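Local coordinates for PR domain zinc finger protein 2 (Homo sapiens, PDB 2QPW) that methylates histone H3 with S-adenosyl-L-methionine as methyl donor, through the PR (SET-related) domain that this chain contains, at residues S68-N73 / W86-A91; Y75-Y80 / L137-N142. All coordinates share one frame; numbering follows the deposited sequence.

Contact 1. Residues S68-N73 / W86-A91; sequences SQVKNN and WMCIDA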
ATOM      1  N   SER A  68       8.728  18.965   1.011  1.00 26.29           N
ATOM      2  CA  SER A  68       9.604  19.471  -0.057  1.00 26.79           C
ATOM      3  C   SER A  68      10.725  18.493  -0.474  1.00 27.48           C
ATOM      4  O   SER A  68      11.411  18.719  -1.481  1.00 27.90           O
ATOM      5  CB  SER A  68      10.176  20.850   0.322  1.00 26.50           C
ATOM      6  OG  SER A  68      11.023  20.783   1.463  1.00 25.81           O
ATOM      7  N   GLN A  69      10.923  17.427   0.300  1.00 27.67           N
ATOM      8  CA  GLN A  69      11.969  16.418   0.021  1.00 28.50           C
ATOM      9  C   GLN A  69      11.431  15.143  -0.637  1.00 29.34           C
ATOM     10  O   GLN A  69      12.209  14.307  -1.110  1.00 29.02           O
ATOM     11  CB  GLN A  69      12.619  15.970   1.337  1.00 28.24           C
ATOM     12  CG  GLN A  69      13.316  17.043   2.154  1.00 28.52           C
ATOM     13  CD  GLN A  69      13.892  16.484   3.455  1.00 31.25           C
ATOM     14  OE1 GLN A  69      13.157  16.199   4.426  1.00 33.76           O
ATOM     15  NE2 GLN A  69      15.219  16.317   3.483  1.00 34.89           N
ATOM     16  N   VAL A  70      10.116  14.947  -0.617  1.00 29.27           N
ATOM     17  CA  VAL A  70       9.529  13.726  -1.204  1.00 30.32           C
ATOM     18  C   VAL A  70       9.128  14.000  -2.661  1.00 31.30           C
ATOM     19  O   VAL A  70       8.645  15.077  -2.970  1.00 32.40           O
ATOM     20  CB  VAL A  70       8.381  13.163  -0.333  1.00 30.71           C
ATOM     21  CG1 VAL A  70       7.815  11.863  -0.925  1.00 30.60           C
ATOM     22  CG2 VAL A  70       8.911  12.891   1.084  1.00 30.78           C
ATOM     23  N   LYS A  71       9.348  13.021  -3.541  1.00 31.67           N
ATOM     24  CA  LYS A  71       9.216  13.205  -5.005  1.00 32.24           C
ATOM     25  C   LYS A  71       8.043  12.441  -5.655  1.00 31.20           C
ATOM     26  O   LYS A  71       7.804  12.569  -6.868  1.00 31.83           O
ATOM     27  CB  LYS A  71      10.529  12.817  -5.702  1.00 33.10           C
ATOM     28  CG  LYS A  71      11.643  12.240  -4.787  1.00 37.31           C
ATOM     29  CD  LYS A  71      11.472  10.746  -4.392  1.00 39.28           C
ATOM     30  CE  LYS A  71      10.803  10.537  -3.014  1.00 41.79           C
ATOM     31  NZ  LYS A  71      11.540   9.562  -2.179  1.00 39.59           N
ATOM     32  N   ASN A  72       7.304  11.672  -4.865  1.00 28.65           N
ATOM     33  CA  ASN A  72       6.123  10.995  -5.382  1.00 27.56           C
ATOM     34  C   ASN A  72       5.028  10.934  -4.313  1.00 27.52           C
ATOM     35  O   ASN A  72       5.293  11.224  -3.120  1.00 27.01           O
ATOM     36  CB  ASN A  72       6.487   9.610  -5.946  1.00 27.05           C
ATOM     37  CG  ASN A  72       6.820   8.608  -4.851  1.00 25.76           C
ATOM     38  OD1 ASN A  72       5.930   8.027  -4.251  1.00 21.13           O
ATOM     39  ND2 ASN A  72       8.110   8.436  -4.571  1.00 23.87           N
ATOM     40  N   ASN A  73       3.809  10.593  -4.730  1.00 25.35           N
ATOM     41  CA  ASN A  73       2.689  10.421  -3.804  1.00 25.31           C
ATOM     42  C   ASN A  73       2.202   8.959  -3.783  1.00 24.17           C
ATOM     43  O   ASN A  73       1.030   8.675  -3.475  1.00 24.58           O
ATOM     44  CB  ASN A  73       1.519  11.344  -4.199  1.00 26.76           C
ATOM     45  CG  ASN A  73       1.905  12.808  -4.252  1.00 29.26           C
ATOM     46  OD1 ASN A  73       2.412  13.355  -3.284  1.00 31.51           O
ATOM     47  ND2 ASN A  73       1.637  13.462  -5.393  1.00 30.16           N
ATOM     48  N   TRP A  86       3.931  18.558  10.084  1.00 16.38           N
ATOM     49  CA  TRP A  86       3.450  17.551   9.129  1.00 17.72           C
ATOM     50  C   TRP A  86       4.646  16.887   8.461  1.00 18.33           C
ATOM     51  O   TRP A  86       5.502  17.580   7.886  1.00 19.28           O
ATOM     52  CB  TRP A  86       2.497  18.187   8.078  1.00 18.33           C
ATOM     53  CG  TRP A  86       1.124  18.301   8.620  1.00 17.03           C
ATOM     54  CD1 TRP A  86       0.508  19.430   9.178  1.00 17.77           C
ATOM     55  CD2 TRP A  86       0.189  17.236   8.724  1.00 16.74           C
ATOM     56  NE1 TRP A  86      -0.768  19.096   9.591  1.00 16.83           N
ATOM     57  CE2 TRP A  86      -0.983  17.754   9.333  1.00 17.01           C
ATOM     58  CE3 TRP A  86       0.221  15.880   8.346  1.00 13.41           C
ATOM     59  CZ2 TRP A  86      -2.115  16.959   9.575  1.00 17.20           C
ATOM     60  CZ3 TRP A  86      -0.924  15.077   8.595  1.00 16.69           C
ATOM     61  CH2 TRP A  86      -2.059  15.617   9.200  1.00 16.87           C
ATOM     62  N   MET A  87       4.728  15.558   8.559  1.00 17.31           N
ATOM     63  CA  MET A  87       5.852  14.857   7.998  1.00 18.55           C
ATOM     64  C   MET A  87       5.387  13.791   6.988  1.00 18.53           C
ATOM     65  O   MET A  87       4.273  13.279   7.107  1.00 19.70           O
ATOM     66  CB  MET A  87       6.727  14.310   9.151  1.00 19.07           C
ATOM     67  CG  MET A  87       7.265  15.544  10.071  1.00 21.74           C
ATOM     68  SD  MET A  87       8.556  16.514   9.264  1.00 20.59           S
ATOM     69  CE  MET A  87       9.634  15.245   9.142  1.00 16.79           C
ATOM     70  N   CYS A  88       6.187  13.548   5.957  1.00 18.32           N
ATOM     71  CA  CYS A  88       5.915  12.438   5.022  1.00 19.63           C
ATOM     72  C   CYS A  88       6.641  11.210   5.550  1.00 19.74           C
ATOM     73  O   CYS A  88       7.808  11.306   5.976  1.00 20.92           O
ATOM     74  CB  CYS A  88       6.442  12.761   3.622  1.00 20.33           C
ATOM     75  SG  CYS A  88       5.609  14.158   2.865  1.00 24.14           S
ATOM     76  N   ILE A  89       5.960  10.060   5.523  1.00 17.76           N
ATOM     77  CA  ILE A  89       6.533   8.762   5.931  1.00 16.45           C
ATOM     78  C   ILE A  89       6.823   8.028   4.606  1.00 16.31           C
ATOM     79  O   ILE A  89       5.874   7.577   3.941  1.00 14.88           O
ATOM     80  CB  ILE A  89       5.499   8.004   6.786  1.00 17.36           C
ATOM     81  CG1 ILE A  89       5.042   8.858   7.995  1.00 18.10           C
ATOM     82  CG2 ILE A  89       6.056   6.640   7.253  1.00 17.08           C
ATOM     83  CD1 ILE A  89       6.219   9.411   8.920  1.00 20.33           C
ATOM     84  N   ASP A  90       8.096   7.991   4.212  1.00 15.98           N
ATOM     85  CA  ASP A  90       8.482   7.695   2.825  1.00 16.15           C
ATOM     86  C   ASP A  90       9.147   6.315   2.709  1.00 16.22           C
ATOM     87  O   ASP A  90      10.242   6.094   3.257  1.00 16.83           O
ATOM     88  CB  ASP A  90       9.469   8.762   2.312  1.00 17.14           C
ATOM     89  CG  ASP A  90       9.783   8.609   0.831  1.00 20.62           C
ATOM     90  OD1 ASP A  90       9.075   7.848   0.129  1.00 21.00           O
ATOM     91  OD2 ASP A  90      10.729   9.292   0.358  1.00 23.44           O
ATOM     92  N   ALA A  91       8.472   5.401   2.007  1.00 16.30           N
ATOM     93  CA  ALA A  91       8.972   4.043   1.774  1.00 15.55           C
ATOM     94  C   ALA A  91       9.369   3.847   0.306  1.00 16.43           C
ATOM     95  O   ALA A  91       9.457   2.708  -0.173  1.00 15.71           O
ATOM     96  CB  ALA A  91       7.925   2.979   2.211  1.00 16.30           C
TER

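Contact 2. Residues Y75-Y80 / L137-N142; sequences YMWEVY and LLVWYN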
ATOM      1  N   TYR A  75       4.425   5.939  -2.672  1.00 19.16           N
ATOM      2  CA  TYR A  75       5.029   5.121  -1.625  1.00 16.74           C
ATOM      3  C   TYR A  75       5.136   5.869  -0.266  1.00 17.34           C
ATOM      4  O   TYR A  75       6.067   5.606   0.502  1.00 15.74           O
ATOM      5  CB  TYR A  75       6.413   4.654  -2.115  1.00 17.54           C
ATOM      6  CG  TYR A  75       6.369   3.726  -3.315  1.00 18.75           C
ATOM      7  CD1 TYR A  75       5.830   2.440  -3.185  1.00 19.87           C
ATOM      8  CD2 TYR A  75       6.879   4.111  -4.559  1.00 22.10           C
ATOM      9  CE1 TYR A  75       5.807   1.553  -4.244  1.00 22.29           C
ATOM     10  CE2 TYR A  75       6.832   3.189  -5.674  1.00 22.45           C
ATOM     11  CZ  TYR A  75       6.290   1.926  -5.476  1.00 21.16           C
ATOM     12  OH  TYR A  75       6.247   0.963  -6.492  1.00 25.14           O
ATOM     13  N   MET A  76       4.163   6.749   0.033  1.00 16.59           N
ATOM     14  CA  MET A  76       4.209   7.617   1.227  1.00 17.54           C
ATOM     15  C   MET A  76       2.833   7.966   1.793  1.00 17.07           C
ATOM     16  O   MET A  76       1.830   7.968   1.059  1.00 16.73           O
ATOM     17  CB  MET A  76       4.978   8.925   0.915  1.00 17.93           C
ATOM     18  CG  MET A  76       4.164  10.022   0.170  1.00 21.11           C
ATOM     19  SD  MET A  76       3.359  11.243   1.301  1.00 17.34           S
ATOM     20  CE  MET A  76       2.661  12.424   0.175  1.00 26.85           C
ATOM     21  N   TRP A  77       2.810   8.272   3.091  1.00 15.38           N
ATOM     22  CA  TRP A  77       1.632   8.833   3.781  1.00 16.16           C
ATOM     23  C   TRP A  77       2.073  10.070   4.580  1.00 16.99           C
ATOM     24  O   TRP A  77       3.245  10.183   4.973  1.00 17.80           O
ATOM     25  CB  TRP A  77       0.989   7.804   4.737  1.00 15.25           C
ATOM     26  CG  TRP A  77       0.286   6.679   3.965  1.00 15.71           C
ATOM     27  CD1 TRP A  77       0.825   5.461   3.605  1.00 16.85           C
ATOM     28  CD2 TRP A  77      -1.062   6.683   3.478  1.00 15.56           C
ATOM     29  NE1 TRP A  77      -0.105   4.724   2.892  1.00 15.50           N
ATOM     30  CE2 TRP A  77      -1.269   5.442   2.804  1.00 14.41           C
ATOM     31  CE3 TRP A  77      -2.112   7.620   3.512  1.00 14.76           C
ATOM     32  CZ2 TRP A  77      -2.497   5.112   2.185  1.00 15.26           C
ATOM     33  CZ3 TRP A  77      -3.347   7.299   2.891  1.00 14.79           C
ATOM     34  CH2 TRP A  77      -3.504   6.047   2.203  1.00 14.91           C
ATOM     35  N   GLU A  78       1.125  10.956   4.878  1.00 17.88           N
ATOM     36  CA  GLU A  78       1.445  12.141   5.727  1.00 19.10           C
ATOM     37  C   GLU A  78       0.888  11.982   7.130  1.00 18.11           C
ATOM     38  O   GLU A  78      -0.282  11.594   7.296  1.00 17.56           O
ATOM     39  CB  GLU A  78       0.936  13.421   5.025  1.00 18.85           C
ATOM     40  CG  GLU A  78       1.661  13.623   3.671  1.00 20.09           C
ATOM     41  CD  GLU A  78       1.171  14.825   2.891  1.00 24.24           C
ATOM     42  OE1 GLU A  78       1.506  15.958   3.312  1.00 25.03           O
ATOM     43  OE2 GLU A  78       0.505  14.630   1.833  1.00 29.45           O
ATOM     44  N   VAL A  79       1.721  12.246   8.146  1.00 17.01           N
ATOM     45  CA  VAL A  79       1.330  12.044   9.540  1.00 16.89           C
ATOM     46  C   VAL A  79       1.880  13.224  10.328  1.00 16.39           C
ATOM     47  O   VAL A  79       3.015  13.622  10.105  1.00 16.89           O
ATOM     48  CB  VAL A  79       1.947  10.735  10.137  1.00 17.27           C
ATOM     49  CG1 VAL A  79       1.628  10.620  11.626  1.00 19.19           C
ATOM     50  CG2 VAL A  79       1.403   9.486   9.350  1.00 18.43           C
ATOM     51  N   TYR A  80       1.070  13.766  11.225  1.00 15.95           N
ATOM     52  CA  TYR A  80       1.442  14.951  12.030  1.00 16.71           C
ATOM     53  C   TYR A  80       2.151  14.522  13.298  1.00 16.68           C
ATOM     54  O   TYR A  80       1.655  13.629  14.018  1.00 16.66           O
ATOM     55  CB  TYR A  80       0.169  15.723  12.431  1.00 16.70           C
ATOM     56  CG  TYR A  80       0.423  16.911  13.350  1.00 17.48           C
ATOM     57  CD1 TYR A  80       0.927  18.101  12.832  1.00 20.61           C
ATOM     58  CD2 TYR A  80       0.196  16.822  14.729  1.00 20.90           C
ATOM     59  CE1 TYR A  80       1.194  19.206  13.654  1.00 19.66           C
ATOM     60  CE2 TYR A  80       0.448  17.953  15.584  1.00 20.78           C
ATOM     61  CZ  TYR A  80       0.941  19.123  15.026  1.00 21.14           C
ATOM     62  OH  TYR A  80       1.196  20.235  15.830  1.00 21.04           O
ATOM     63  N   LEU A 137      -4.917  -6.997  -3.145  1.00 13.75           N
ATOM     64  CA  LEU A 137      -5.164  -5.955  -2.136  1.00 13.55           C
ATOM     65  C   LEU A 137      -4.879  -4.582  -2.761  1.00 13.16           C
ATOM     66  O   LEU A 137      -3.791  -4.371  -3.307  1.00 12.85           O
ATOM     67  CB  LEU A 137      -4.289  -6.148  -0.882  1.00 13.74           C
ATOM     68  CG  LEU A 137      -4.807  -7.055   0.251  1.00 14.01           C
ATOM     69  CD1 LEU A 137      -5.065  -8.451  -0.279  1.00 14.85           C
ATOM     70  CD2 LEU A 137      -3.762  -7.070   1.459  1.00 13.56           C
ATOM     71  N   LEU A 138      -5.864  -3.684  -2.668  1.00 14.23           N
ATOM     72  CA  LEU A 138      -5.790  -2.317  -3.265  1.00 13.14           C
ATOM     73  C   LEU A 138      -6.284  -1.257  -2.287  1.00 14.12           C
ATOM     74  O   LEU A 138      -7.410  -1.302  -1.803  1.00 14.43           O
ATOM     75  CB  LEU A 138      -6.628  -2.219  -4.550  1.00 14.32           C
ATOM     76  CG  LEU A 138      -6.186  -3.130  -5.684  1.00 13.27           C
ATOM     77  CD1 LEU A 138      -7.174  -3.052  -6.890  1.00 17.32           C
ATOM     78  CD2 LEU A 138      -4.751  -2.816  -6.204  1.00 13.38           C
ATOM     79  N   VAL A 139      -5.429  -0.284  -2.018  1.00 13.05           N
ATOM     80  CA  VAL A 139      -5.772   0.790  -1.047  1.00 12.71           C
ATOM     81  C   VAL A 139      -6.304   2.022  -1.779  1.00 13.57           C
ATOM     82  O   VAL A 139      -5.963   2.265  -2.958  1.00 12.88           O
ATOM     83  CB  VAL A 139      -4.532   1.134  -0.156  1.00 13.04           C
ATOM     84  CG1 VAL A 139      -3.382   1.854  -0.924  1.00 14.19           C
ATOM     85  CG2 VAL A 139      -4.938   1.906   1.142  1.00 14.68           C
ATOM     86  N   TRP A 140      -7.143   2.802  -1.103  1.00 14.20           N
ATOM     87  CA  TRP A 140      -7.489   4.157  -1.613  1.00 15.30           C
ATOM     88  C   TRP A 140      -7.854   5.018  -0.383  1.00 16.56           C
ATOM     89  O   TRP A 140      -7.809   4.519   0.763  1.00 15.38           O
ATOM     90  CB  TRP A 140      -8.651   4.127  -2.653  1.00 15.66           C
ATOM     91  CG  TRP A 140      -8.527   5.262  -3.706  1.00 17.28           C
ATOM     92  CD1 TRP A 140      -7.608   5.349  -4.715  1.00 19.57           C
ATOM     93  CD2 TRP A 140      -9.346   6.429  -3.812  1.00 19.06           C
ATOM     94  NE1 TRP A 140      -7.795   6.515  -5.447  1.00 18.40           N
ATOM     95  CE2 TRP A 140      -8.854   7.196  -4.904  1.00 20.31           C
ATOM     96  CE3 TRP A 140     -10.435   6.918  -3.075  1.00 21.22           C
ATOM     97  CZ2 TRP A 140      -9.421   8.407  -5.277  1.00 19.09           C
ATOM     98  CZ3 TRP A 140     -11.014   8.146  -3.462  1.00 20.52           C
ATOM     99  CH2 TRP A 140     -10.497   8.870  -4.546  1.00 19.79           C
ATOM    100  N   TYR A 141      -8.200   6.294  -0.600  1.00 16.24           N
ATOM    101  CA  TYR A 141      -8.591   7.159   0.515  1.00 16.88           C
ATOM    102  C   TYR A 141      -9.925   6.761   1.143  1.00 18.40           C
ATOM    103  O   TYR A 141     -10.722   6.051   0.538  1.00 18.61           O
ATOM    104  CB  TYR A 141      -8.700   8.633   0.045  1.00 18.11           C
ATOM    105  CG  TYR A 141      -7.454   9.147  -0.624  1.00 16.98           C
ATOM    106  CD1 TYR A 141      -6.253   9.220   0.057  1.00 18.37           C
ATOM    107  CD2 TYR A 141      -7.472   9.481  -1.970  1.00 20.88           C
ATOM    108  CE1 TYR A 141      -5.075   9.663  -0.595  1.00 19.29           C
ATOM    109  CE2 TYR A 141      -6.321   9.931  -2.624  1.00 19.98           C
ATOM    110  CZ  TYR A 141      -5.130  10.011  -1.926  1.00 20.93           C
ATOM    111  OH  TYR A 141      -4.000  10.475  -2.556  1.00 23.21           O
ATOM    112  N   ASN A 142     -10.175   7.250   2.358  1.00 18.95           N
ATOM    113  CA  ASN A 142     -11.520   7.254   2.941  1.00 21.46           C
ATOM    114  C   ASN A 142     -12.502   8.148   2.166  1.00 23.75           C
ATOM    115  O   ASN A 142     -12.134   9.210   1.685  1.00 24.15           O
ATOM    116  CB  ASN A 142     -11.410   7.673   4.409  1.00 20.83           C
ATOM    117  CG  ASN A 142     -10.783   6.591   5.234  1.00 22.07           C
ATOM    118  OD1 ASN A 142     -11.170   5.438   5.104  1.00 22.27           O
ATOM    119  ND2 ASN A 142      -9.809   6.935   6.069  1.00 21.35           N
TER

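Contact 1. Residues S68-N73 / W86-A91
Lys-71 and Asp-90 form a salt bridge, with NZ of Lys-71 2.7 Å from OD2 of Asp-90. The ammonium approaches OD2 on its syn side, the side facing the other carboxylate oxygen. OD1 of Asp-90 stays farther from the same NZ, at 3.8 Å, so the grip is one-sided. The two side chains cross at about a right angle. The lysine chain is bent at chi2 (79°) and again beyond it, and this curl brings NZ to the carboxylate of Asp-90.

Next to the salt bridge, Val-70 points its two methyls at two strand residues. CG2 of Val-70 rests on CB of Cys-88 at 3.5 Å, and SG of Cys-88 is a little farther from that methyl, at 4.0 Å. CG1 of Val-70, opposite the backbone N across the CA-CB bond (chi1 -178°), leans toward OD2 of Asp-90 at 4.1 Å. The valine methyl therefore lies over one face of the carboxylate, and the lysine bonds it near its plane.

The contact belongs to the PR domain, the SET-related catalytic fold. Residues 68-73 lie in the loop that joins strands 63-65 and 76-81, and this loop folds over strand 85-90, the middle strand of a three-stranded antiparallel sheet. Cys-88 and Asp-90, two residues apart, face the loop, while Ile-89 between them points the other way.

Farther out, Lys-65 of strand 63-65 makes a second salt bridge to OD2 of Asp-90. Two cations on one buried carboxylate would be expected to favour its ionised form. Thr-92 OG1 bonds OD1 of Asp-90 and also ND2 of Asn-72, which ties the far part of the loop to the strand end.

Contact 2. Residues Y75-Y80 / L137-N142
Trp-77, Val-139 and Tyr-141 make a small apolar contact between two sheets of the PR domain, fairly near the centre of the chain. No hydrogen bond crosses between residues 75-80 and 137-142. The backbones are well separated, with CA of Trp-77 10.9 Å from CA of Tyr-141. The indole of Trp-77 spans most of this gap.

The benzo part of the indole does the touching. CZ2 of Trp-77 meets CG2 of Val-139 at 4.2 Å, and the methyl sits at the ring edge, near the indole plane. With chi1 of Val-139 at 70°, CG1 lies between the backbone N and the carbonyl carbon and CG2 is anti to N, which turns CG2 to the tryptophan. Trp-77 and Val-139 run alongside each other, pointing in opposing senses. Farther round the same six-membered ring, CZ3 of Trp-77 comes to 4.5 Å from CD1 of Tyr-141. This approach is oblique and loose.

In this SET-related fold the two segments belong to different sheets. Trp-77 is on strand 76-81, an outer strand of the antiparallel three-stranded sheet. Val-139 is on the short, weakly bonded strand 138-139, which runs parallel to strand 104-119 at the border of a mixed sheet. The chain then leaves the strand, and Tyr-141 lies in the following loop.

Tyr-141 also packs on its own neighbour. Its CD2 lies 3.8 Å above the plane of the Trp-140 ring, over the centre.

The polar end of Trp-77 is engaged elsewhere, since NE1 bonds the hydroxyl of Tyr-125 on strand 122-127. Phe-60 meets the indole edge-to-face, and Trp-105 meets both Trp-77 and Tyr-141. Tyr-125 also touches Val-139.

Both contacts involve the three-stranded antiparallel sheet, from two different strands. Contact 1 lays the loop 68-73 on middle strand 85-90, so it involves a single sheet. Contact 2 joins outer strand 76-81 to strand 138-139 of the mixed sheet. The strands bond directly: Ile-89 N is 2.8 Å from Trp-77 O, and Ala-91 N is 2.8 Å from Tyr-75 O. The centre of contact 1 is about 15 Å from the centre of the chain, yet the contact is mostly buried. The centre of contact 2 is about 7 Å from the chain centre, and it is only partly buried. Their chemistry differs: an ion pair beside apolar packing in contact 1, apolar and aromatic packing alone in contact 2.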